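PDB 6F2P: paenibacillus xanthan lyase from Paenibacillus, which cleaves xanthan as a polysaccharide lyase, probably by beta-elimination as in other family 8 lyases, and binds several calcium ions. Local coordinates for residues 973-982 with 1018-1029; 168-179 with 232-240. One frame throughout, in Å; residues are numbered along the deposited sequence.

Interaction 1 of 2, residues 973-982 with 1018-1029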
loop_
_atom_site.group_PDB
_atom_site.type_symbol
_atom_site.label_atom_id
_atom_site.label_comp_id
_atom_site.label_asym_id
_atom_site.label_seq_id
_atom_site.Cartn_x
_atom_site.Cartn_y
_atom_site.Cartn_z
ATOM N N ASN A 973 -51.849 2.921 -57.970
ATOM C CA ASN A 973 -52.779 3.931 -57.498
ATOM C C ASN A 973 -52.070 4.973 -56.642
ATOM O O ASN A 973 -52.718 5.785 -55.984
ATOM C CB ASN A 973 -53.892 3.271 -56.692
ATOM C CG ASN A 973 -53.353 2.404 -55.580
ATOM O OD1 ASN A 973 -53.014 2.894 -54.503
ATOM N ND2 ASN A 973 -53.256 1.108 -55.840
ATOM N N ARG A 974 -50.739 4.940 -56.647
ATOM C CA ARG A 974 -49.950 5.894 -55.876
ATOM C C ARG A 974 -49.764 7.224 -56.606
ATOM O O ARG A 974 -49.755 7.276 -57.840
ATOM C CB ARG A 974 -48.579 5.311 -55.539
ATOM C CG ARG A 974 -48.480 4.697 -54.162
ATOM C CD ARG A 974 -49.282 3.419 -54.074
ATOM N NE ARG A 974 -49.045 2.723 -52.813
ATOM C CZ ARG A 974 -49.778 1.705 -52.379
ATOM N NH1 ARG A 974 -50.802 1.268 -53.102
ATOM N NH2 ARG A 974 -49.494 1.127 -51.220
ATOM N N ALA A 975 -49.614 8.294 -55.828
ATOM C CA ALA A 975 -49.231 9.592 -56.369
ATOM C C ALA A 975 -47.813 9.530 -56.944
ATOM O O ALA A 975 -46.955 8.798 -56.437
ATOM C CB ALA A 975 -49.320 10.661 -55.294
ATOM N N THR A 976 -47.578 10.294 -58.008
ATOM C CA THR A 976 -46.280 10.314 -58.678
ATOM C C THR A 976 -45.468 11.531 -58.254
ATOM O O THR A 976 -44.287 11.657 -58.590
ATOM C CB THR A 976 -46.440 10.333 -60.216
ATOM O OG1 THR A 976 -47.186 11.490 -60.614
ATOM C CG2 THR A 976 -47.173 9.099 -60.689
ATOM N N ASN A 977 -46.112 12.424 -57.511
ATOM C CA ASN A 977 -45.519 13.707 -57.162
ATOM C C ASN A 977 -45.637 14.016 -55.676
ATOM O O ASN A 977 -46.063 15.105 -55.292
ATOM C CB ASN A 977 -46.156 14.827 -57.996
ATOM C CG ASN A 977 -47.667 14.904 -57.821
ATOM O OD1 ASN A 977 -48.317 13.913 -57.484
ATOM N ND2 ASN A 977 -48.230 16.088 -58.042
ATOM N N VAL A 978 -45.253 13.057 -54.840
ATOM C CA VAL A 978 -45.330 13.248 -53.398
ATOM C C VAL A 978 -44.243 14.208 -52.932
ATOM O O VAL A 978 -43.056 13.913 -53.076
ATOM C CB VAL A 978 -45.192 11.916 -52.649
ATOM C CG1 VAL A 978 -45.377 12.129 -51.149
ATOM C CG2 VAL A 978 -46.197 10.909 -53.189
ATOM N N PRO A 979 -44.647 15.368 -52.383
ATOM C CA PRO A 979 -43.676 16.347 -51.882
ATOM C C PRO A 979 -43.101 15.932 -50.529
ATOM O O PRO A 979 -43.851 15.620 -49.603
ATOM C CB PRO A 979 -44.507 17.626 -51.741
ATOM C CG PRO A 979 -45.888 17.150 -51.502
ATOM C CD PRO A 979 -46.032 15.860 -52.271
ATOM N N VAL A 980 -41.774 15.914 -50.430
ATOM C CA VAL A 980 -41.097 15.547 -49.193
ATOM C C VAL A 980 -40.143 16.652 -48.754
ATOM O O VAL A 980 -39.275 17.068 -49.519
ATOM C CB VAL A 980 -40.301 14.241 -49.357
ATOM C CG1 VAL A 980 -39.637 13.856 -48.041
ATOM C CG2 VAL A 980 -41.211 13.129 -49.847
ATOM N N ASP A 981 -40.313 17.134 -47.527
ATOM C CA ASP A 981 -39.390 18.114 -46.963
ATOM C C ASP A 981 -38.319 17.437 -46.129
ATOM O O ASP A 981 -38.596 16.484 -45.405
ATOM C CB ASP A 981 -40.128 19.130 -46.091
ATOM C CG ASP A 981 -41.070 19.993 -46.881
ATOM O OD1 ASP A 981 -40.814 20.197 -48.088
ATOM O OD2 ASP A 981 -42.070 20.464 -46.298
ATOM N N VAL A 982 -37.094 17.931 -46.238
ATOM C CA VAL A 982 -36.028 17.512 -45.348
ATOM C C VAL A 982 -35.461 18.752 -44.671
ATOM O O VAL A 982 -34.748 19.536 -45.296
ATOM C CB VAL A 982 -34.912 16.774 -46.106
ATOM C CG1 VAL A 982 -33.779 16.423 -45.161
ATOM C CG2 VAL A 982 -35.465 15.526 -46.774
ATOM N N ILE A 1018 -38.163 15.198 -41.387
ATOM C CA ILE A 1018 -38.422 14.732 -42.733
ATOM C C ILE A 1018 -39.924 14.567 -42.871
ATOM O O ILE A 1018 -40.489 13.581 -42.396
ATOM C CB ILE A 1018 -37.718 13.398 -42.999
ATOM C CG1 ILE A 1018 -36.216 13.552 -42.767
ATOM C CG2 ILE A 1018 -37.990 12.921 -44.413
ATOM C CD1 ILE A 1018 -35.480 12.243 -42.699
ATOM N N LYS A 1019 -40.564 15.549 -43.505
ATOM C CA LYS A 1019 -42.022 15.601 -43.603
ATOM C C LYS A 1019 -42.530 15.155 -44.973
ATOM O O LYS A 1019 -41.927 15.457 -46.005
ATOM C CB LYS A 1019 -42.537 17.013 -43.287
ATOM C CG LYS A 1019 -44.061 17.132 -43.308
ATOM C CD LYS A 1019 -44.540 18.583 -43.316
ATOM C CE LYS A 1019 -44.308 19.276 -41.981
ATOM N NZ LYS A 1019 -44.941 20.630 -41.964
ATOM N N ILE A 1020 -43.641 14.425 -44.969
ATOM C CA ILE A 1020 -44.333 14.056 -46.192
ATOM C C ILE A 1020 -45.633 14.844 -46.269
ATOM O O ILE A 1020 -46.485 14.720 -45.394
ATOM C CB ILE A 1020 -44.643 12.553 -46.225
ATOM C CG1 ILE A 1020 -43.342 11.752 -46.323
ATOM C CG2 ILE A 1020 -45.557 12.222 -47.386
ATOM C CD1 ILE A 1020 -43.535 10.259 -46.182
ATOM N N ARG A 1021 -45.765 15.674 -47.301
ATOM C CA ARG A 1021 -46.960 16.493 -47.506
ATOM C C ARG A 1021 -47.825 15.871 -48.597
ATOM O O ARG A 1021 -47.387 14.955 -49.299
ATOM C CB ARG A 1021 -46.579 17.932 -47.884
ATOM C CG ARG A 1021 -46.167 18.832 -46.711
ATOM C CD ARG A 1021 -45.126 19.869 -47.147
ATOM N NE ARG A 1021 -45.379 20.359 -48.505
ATOM C CZ ARG A 1021 -44.433 20.595 -49.413
ATOM N NH1 ARG A 1021 -43.158 20.396 -49.119
ATOM N NH2 ARG A 1021 -44.760 21.036 -50.620
ATOM N N THR A 1022 -49.054 16.357 -48.736
ATOM C CA THR A 1022 -49.988 15.773 -49.701
ATOM C C THR A 1022 -50.498 16.776 -50.744
ATOM O O THR A 1022 -51.357 16.438 -51.562
ATOM C CB THR A 1022 -51.187 15.105 -48.995
ATOM O OG1 THR A 1022 -51.874 16.080 -48.199
ATOM C CG2 THR A 1022 -50.713 13.955 -48.103
ATOM N N ASP A 1023 -49.957 17.993 -50.711
ATOM C CA ASP A 1023 -50.371 19.070 -51.611
ATOM C C ASP A 1023 -50.257 18.667 -53.078
ATOM O O ASP A 1023 -49.204 18.213 -53.524
ATOM C CB ASP A 1023 -49.535 20.331 -51.360
ATOM C CG ASP A 1023 -49.532 20.757 -49.897
ATOM O OD1 ASP A 1023 -48.743 20.186 -49.112
ATOM O OD2 ASP A 1023 -50.307 21.668 -49.532
ATOM N N ALA A 1024 -51.358 18.819 -53.809
ATOM C CA ALA A 1024 -51.394 18.615 -55.262
ATOM C C ALA A 1024 -51.059 17.199 -55.738
ATOM O O ALA A 1024 -50.749 16.995 -56.913
ATOM C CB ALA A 1024 -50.507 19.641 -55.975
ATOM N N THR A 1025 -51.140 16.222 -54.841
ATOM C CA THR A 1025 -50.794 14.846 -55.196
ATOM C C THR A 1025 -51.854 14.182 -56.075
ATOM O O THR A 1025 -53.057 14.295 -55.816
ATOM C CB THR A 1025 -50.492 13.983 -53.948
ATOM O OG1 THR A 1025 -51.403 14.315 -52.892
ATOM C CG2 THR A 1025 -49.070 14.237 -53.465
ATOM N N ASN A 1026 -51.391 13.497 -57.118
ATOM C CA ASN A 1026 -52.279 12.914 -58.120
ATOM C C ASN A 1026 -52.713 11.470 -57.836
ATOM O O ASN A 1026 -53.269 10.792 -58.708
ATOM C CB ASN A 1026 -51.663 13.039 -59.519
ATOM C CG ASN A 1026 -50.339 12.306 -59.653
ATOM O OD1 ASN A 1026 -50.152 11.217 -59.103
ATOM N ND2 ASN A 1026 -49.415 12.898 -60.399
ATOM N N GLY A 1027 -52.454 11.013 -56.615
ATOM C CA GLY A 1027 -52.823 9.673 -56.199
ATOM C C GLY A 1027 -52.647 9.468 -54.705
ATOM O O GLY A 1027 -52.591 10.430 -53.931
ATOM N N TYR A 1028 -52.557 8.206 -54.296
ATOM C CA TYR A 1028 -52.412 7.862 -52.884
ATOM C C TYR A 1028 -51.036 8.243 -52.341
ATOM O O TYR A 1028 -50.013 8.001 -52.986
ATOM C CB TYR A 1028 -52.657 6.364 -52.669
ATOM C CG TYR A 1028 -54.117 5.975 -52.611
ATOM C CD1 TYR A 1028 -54.846 6.121 -51.439
ATOM C CD2 TYR A 1028 -54.766 5.454 -53.725
ATOM C CE1 TYR A 1028 -56.179 5.766 -51.380
ATOM C CE2 TYR A 1028 -56.102 5.099 -53.673
ATOM C CZ TYR A 1028 -56.802 5.259 -52.496
ATOM O OH TYR A 1028 -58.130 4.910 -52.425
ATOM N N VAL A 1029 -51.016 8.827 -51.147
ATOM C CA VAL A 1029 -49.760 9.186 -50.495
ATOM C C VAL A 1029 -49.421 8.220 -49.353
ATOM O O VAL A 1029 -50.124 8.166 -48.350
ATOM C CB VAL A 1029 -49.800 10.636 -49.959
ATOM C CG1 VAL A 1029 -48.497 10.985 -49.238
ATOM C CG2 VAL A 1029 -50.063 11.612 -51.090
HETATM O O HOH W 1 -47.142 17.420 -55.627
#

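Interaction 2 of 2, residues 168-179 with 232-240. With CA (calcium ion), chain F.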
loop_
_atom_site.group_PDB
_atom_site.type_symbol
_atom_site.label_atom_id
_atom_site.label_comp_id
_atom_site.label_asym_id
_atom_site.label_seq_id
_atom_site.Cartn_x
_atom_site.Cartn_y
_atom_site.Cartn_z
ATOM N N GLY A 168 22.736 -1.800 2.839
ATOM C CA GLY A 168 21.951 -1.742 4.059
ATOM C C GLY A 168 22.744 -1.559 5.340
ATOM O O GLY A 168 23.644 -0.725 5.407
ATOM N N ALA A 169 22.420 -2.356 6.354
ATOM C CA ALA A 169 23.051 -2.217 7.664
ATOM C C ALA A 169 24.562 -2.527 7.663
ATOM O O ALA A 169 25.324 -1.949 8.435
ATOM C CB ALA A 169 22.320 -3.058 8.694
ATOM N N ASN A 170 25.006 -3.426 6.796
ATOM C CA ASN A 170 26.437 -3.669 6.699
ATOM C C ASN A 170 27.156 -2.420 6.236
ATOM O O ASN A 170 28.265 -2.113 6.687
ATOM C CB ASN A 170 26.741 -4.808 5.730
ATOM C CG ASN A 170 26.278 -6.140 6.243
ATOM O OD1 ASN A 170 26.176 -6.361 7.459
ATOM N ND2 ASN A 170 26.006 -7.051 5.320
ATOM N N ARG A 171 26.513 -1.710 5.316
ATOM C CA ARG A 171 27.106 -0.518 4.749
ATOM C C ARG A 171 27.206 0.553 5.816
ATOM O O ARG A 171 28.203 1.272 5.896
ATOM C CB ARG A 171 26.277 -0.014 3.587
ATOM C CG ARG A 171 26.839 1.246 2.963
ATOM C CD ARG A 171 26.091 1.632 1.701
ATOM N NE ARG A 171 26.802 2.695 1.021
ATOM C CZ ARG A 171 27.669 2.497 0.034
ATOM N NH1 ARG A 171 28.288 3.535 -0.515
ATOM N NH2 ARG A 171 27.908 1.268 -0.407
ATOM N N LEU A 172 26.168 0.649 6.637
ATOM C CA LEU A 172 26.160 1.587 7.748
ATOM C C LEU A 172 27.319 1.287 8.685
ATOM O O LEU A 172 28.097 2.177 9.045
ATOM C CB LEU A 172 24.845 1.495 8.513
ATOM C CG LEU A 172 24.808 2.268 9.827
ATOM C CD1 LEU A 172 25.099 3.736 9.585
ATOM C CD2 LEU A 172 23.453 2.097 10.480
ATOM N N TRP A 173 27.433 0.021 9.067
ATOM C CA TRP A 173 28.468 -0.400 9.995
ATOM C C TRP A 173 29.853 -0.218 9.410
ATOM O O TRP A 173 30.788 0.133 10.129
ATOM C CB TRP A 173 28.252 -1.844 10.404
ATOM C CG TRP A 173 26.981 -2.012 11.127
ATOM C CD1 TRP A 173 26.379 -1.101 11.940
ATOM C CD2 TRP A 173 26.123 -3.154 11.093
ATOM N NE1 TRP A 173 25.200 -1.605 12.426
ATOM C CE2 TRP A 173 25.018 -2.868 11.921
ATOM C CE3 TRP A 173 26.183 -4.398 10.444
ATOM C CZ2 TRP A 173 23.980 -3.783 12.126
ATOM C CZ3 TRP A 173 25.146 -5.307 10.644
ATOM C CH2 TRP A 173 24.061 -4.991 11.478
ATOM N N GLU A 174 29.987 -0.473 8.114
ATOM C CA GLU A 174 31.224 -0.153 7.415
ATOM C C GLU A 174 31.550 1.306 7.683
ATOM O O GLU A 174 32.672 1.649 8.072
ATOM C CB GLU A 174 31.069 -0.366 5.909
ATOM C CG GLU A 174 31.215 -1.791 5.429
ATOM C CD GLU A 174 31.017 -1.906 3.927
ATOM O OE1 GLU A 174 29.982 -1.429 3.421
ATOM O OE2 GLU A 174 31.897 -2.461 3.243
ATOM N N SER A 175 30.538 2.150 7.502
ATOM C CA SER A 175 30.709 3.593 7.579
ATOM C C SER A 175 31.064 4.033 8.980
ATOM O O SER A 175 31.974 4.834 9.141
ATOM C CB SER A 175 29.454 4.331 7.087
ATOM O OG SER A 175 29.090 3.897 5.789
ATOM N N GLN A 176 30.349 3.531 9.987
ATOM C CA GLN A 176 30.698 3.825 11.383
ATOM C C GLN A 176 32.134 3.414 11.715
ATOM O O GLN A 176 32.884 4.189 12.290
ATOM C CB GLN A 176 29.736 3.143 12.364
ATOM C CG GLN A 176 28.337 3.741 12.397
ATOM C CD GLN A 176 27.370 2.950 13.270
ATOM O OE1 GLN A 176 26.737 3.503 14.172
ATOM N NE2 GLN A 176 27.246 1.651 12.997
ATOM N N VAL A 177 32.500 2.190 11.344
ATOM C CA VAL A 177 33.803 1.646 11.656
ATOM C C VAL A 177 34.873 2.491 11.008
ATOM O O VAL A 177 35.872 2.865 11.636
ATOM C CB VAL A 177 33.931 0.194 11.165
ATOM C CG1 VAL A 177 35.377 -0.197 11.054
ATOM C CG2 VAL A 177 33.210 -0.746 12.129
ATOM N N ILE A 178 34.641 2.816 9.746
ATOM C CA ILE A 178 35.589 3.615 8.986
ATOM C C ILE A 178 35.700 5.034 9.537
ATOM O O ILE A 178 36.797 5.558 9.706
ATOM C CB ILE A 178 35.239 3.604 7.497
ATOM C CG1 ILE A 178 35.679 2.270 6.902
ATOM C CG2 ILE A 178 35.899 4.753 6.777
ATOM C CD1 ILE A 178 35.204 2.036 5.508
ATOM N N ALA A 179 34.565 5.639 9.856
ATOM C CA ALA A 179 34.557 6.979 10.416
ATOM C C ALA A 179 35.259 7.032 11.763
ATOM O O ALA A 179 36.049 7.934 12.023
ATOM C CB ALA A 179 33.135 7.473 10.551
ATOM N N GLU A 232 17.788 -0.216 13.268
ATOM C CA GLU A 232 19.236 -0.129 13.387
ATOM C C GLU A 232 19.880 0.864 12.406
ATOM O O GLU A 232 20.879 1.492 12.745
ATOM C CB GLU A 232 19.936 -1.512 13.433
ATOM C CG GLU A 232 20.059 -2.289 12.131
ATOM C CD GLU A 232 20.112 -3.812 12.355
ATOM O OE1 GLU A 232 19.156 -4.381 12.932
ATOM O OE2 GLU A 232 21.107 -4.448 11.949
ATOM N N LEU A 233 19.302 1.036 11.219
ATOM C CA LEU A 233 19.773 2.086 10.318
ATOM C C LEU A 233 19.575 3.449 10.966
ATOM O O LEU A 233 20.512 4.242 11.056
ATOM C CB LEU A 233 19.042 2.058 8.984
ATOM C CG LEU A 233 19.313 0.950 7.970
ATOM C CD1 LEU A 233 18.506 1.234 6.713
ATOM C CD2 LEU A 233 20.780 0.850 7.627
ATOM N N LEU A 234 18.353 3.712 11.423
ATOM C CA LEU A 234 18.043 4.962 12.113
ATOM C C LEU A 234 19.057 5.255 13.217
ATOM O O LEU A 234 19.518 6.392 13.365
ATOM C CB LEU A 234 16.637 4.920 12.712
ATOM C CG LEU A 234 16.252 6.152 13.547
ATOM C CD1 LEU A 234 16.091 7.414 12.698
ATOM C CD2 LEU A 234 15.001 5.906 14.354
ATOM N N SER A 235 19.411 4.226 13.978
ATOM C CA SER A 235 20.319 4.401 15.105
ATOM C C SER A 235 21.703 4.855 14.665
ATOM O O SER A 235 22.181 5.907 15.092
ATOM C CB SER A 235 20.443 3.107 15.901
ATOM O OG SER A 235 21.002 3.375 17.171
ATOM N N GLY A 236 22.336 4.061 13.806
ATOM C CA GLY A 236 23.667 4.365 13.310
ATOM C C GLY A 236 23.771 5.694 12.583
ATOM O O GLY A 236 24.739 6.438 12.763
ATOM N N ILE A 237 22.775 5.996 11.756
ATOM C CA ILE A 237 22.747 7.266 11.035
ATOM C C ILE A 237 22.564 8.467 11.975
ATOM O O ILE A 237 23.265 9.474 11.857
ATOM C CB ILE A 237 21.689 7.256 9.915
ATOM C CG1 ILE A 237 22.087 6.232 8.849
ATOM C CG2 ILE A 237 21.538 8.641 9.310
ATOM C CD1 ILE A 237 21.014 5.937 7.846
ATOM N N ALA A 238 21.648 8.352 12.927
ATOM C CA ALA A 238 21.467 9.424 13.890
ATOM C C ALA A 238 22.746 9.634 14.702
ATOM O O ALA A 238 23.057 10.755 15.096
ATOM C CB ALA A 238 20.286 9.135 14.802
ATOM N N ASP A 239 23.494 8.560 14.946
ATOM C CA ASP A 239 24.721 8.688 15.720
ATOM C C ASP A 239 25.822 9.321 14.888
ATOM O O ASP A 239 26.517 10.215 15.363
ATOM C CB ASP A 239 25.174 7.349 16.314
ATOM C CG ASP A 239 24.517 7.053 17.654
ATOM O OD1 ASP A 239 23.742 7.902 18.149
ATOM O OD2 ASP A 239 24.783 5.972 18.221
ATOM N N LEU A 240 25.971 8.873 13.646
ATOM C CA LEU A 240 26.972 9.458 12.762
ATOM C C LEU A 240 26.733 10.942 12.527
ATOM O O LEU A 240 27.671 11.739 12.545
ATOM C CB LEU A 240 27.013 8.734 11.428
ATOM C CG LEU A 240 28.188 7.774 11.294
ATOM C CD1 LEU A 240 28.322 7.340 9.855
ATOM C CD2 LEU A 240 29.469 8.433 11.780
HETATM CA CA CA F . 34.282 -2.999 3.688
HETATM O O HOH W 2 36.216 -2.850 2.170
HETATM O O HOH W 3 32.835 -4.741 4.861
HETATM O O HOH W 4 35.777 -4.874 4.225
HETATM O O HOH W 5 33.960 -4.534 1.985
#

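Interaction 1 of 2, residues 973-982 with 1018-1029
Two asparagines, Asn977 and Asn1026, span the gap between the antiparallel ladder of the golvesin-like C-terminal beta-sandwich and an isolated bridge of Arg974 with Tyr1028, where Ala975 N donates to Tyr1028 O; each amide uses both its ends on the opposite segment. Asn1026 grips Thr976: Asn1026 OD1 accepts from Thr976 N at 2.9 Å, while ND2 donates almost straight to Thr976 OG1, which lies in the amide plane. In return, Asn977 OD1 receives Asn1026 N on a lone pair at 3.1 Å, and Asn977 ND2 donates to Ala1024 O, reaching it from above the carbonyl plane. The two amides are turned only 20° apart. With chi1 near +60° in both residues, each CG is tucked between its own backbone N and carbonyl carbon.

Beside Asn977, Thr1025 CG2 touches Pro979 CD at 3.6 Å, closing the type II turn from Thr1022 to Thr1025 against the strand. Farther on, the regular ladder runs through Asp981 and Lys1019, a hydrogen-bonded pair, while Val980 and Ile1018 face the sandwich interior beside Met966. On the other face Arg1021 lies with its guanidinium over Pro979 CB and its edge toward Asp981. Its NE makes a weak bond to calcium ligand Asp1023, and Arg1021 NH1 forms a salt bridge to Asp981 OD1 at 2.6 Å, an oxygen also bonded to Thr990 OG1.

Interaction 2 of 2, residues 168-179 with 232-240
The alpha-helical N-terminal domain of this family 8 lyase, an alpha/alpha toroid in relatives, brings helix segments 168-179 and 232-240 together nearly in parallel, with axes 9.8 Å apart and inclined by 22°. Leu172 fills the middle of the seam. Its CG stands anti to the backbone N (chi1 171°), which sends both methyls across: Leu172 CD2 settles on Gly236 CA at 3.6 Å and beside Leu233, while Leu172 CD1 meets Ile237 CG1 at 4.0 Å. The absence of a side chain at Gly236 lets Leu172 CD2 come down on the helix backbone. Just beyond, Gln176 stretches over the same glycine and brings Gln176 OE1 to 3.3 Å from Gly236 CA, and its aliphatic CG lies against Leu240 CG. Leu240 also closes the far end, where Leu240 CD2 packs on Ala179 CB at 4.0 Å.

At the other end Glu232 crosses to the indole of Trp173. Glu232 OE2 lies near the ring plane at the edge, close to CZ2 and CH2, with ring and carboxylate planes 31° apart, probably a mild electrostatic match with the ring's C-H edge; Ala169 CB lies alongside at 3.7 Å from Glu232 OE2. With an alanine here in place of the glutamate, the benzo edge of Trp173 would probably lose its carboxylate neighbour and a gap would open beside Ala169 CB.

From the same helix as Leu172, Glu174 points elsewhere and binds a calcium ion through Glu174 OE2 at 2.5 Å, its shell completed by Gln161, Ser163 and four waters. Helix 123-141 packs on Trp173 and Gln176 through Ile128 and Met132, whereas helices 256-267 and 292-307 back the 232-240 segment at Ile237 and Leu234.

Interactions 1 and 2 belong to different domains at opposite sides of the chain's centre. Their centres are 96 Å apart and their nearest atoms about 74 Å, so neither can touch the other. Interaction 2 also comes wholly before interaction 1 along the chain. Both hold one ligand of a calcium site, but in different ways: Asp1023 sits in a turn that is itself part of interaction 1, whereas Glu174 leaves its helix away from the seam of interaction 2. Interaction 2 lies in the helical domain that, in related lyases, helps form the catalytic cleft; interaction 1, 71 Å from the chain's centre, lies in the remote C-terminal domain.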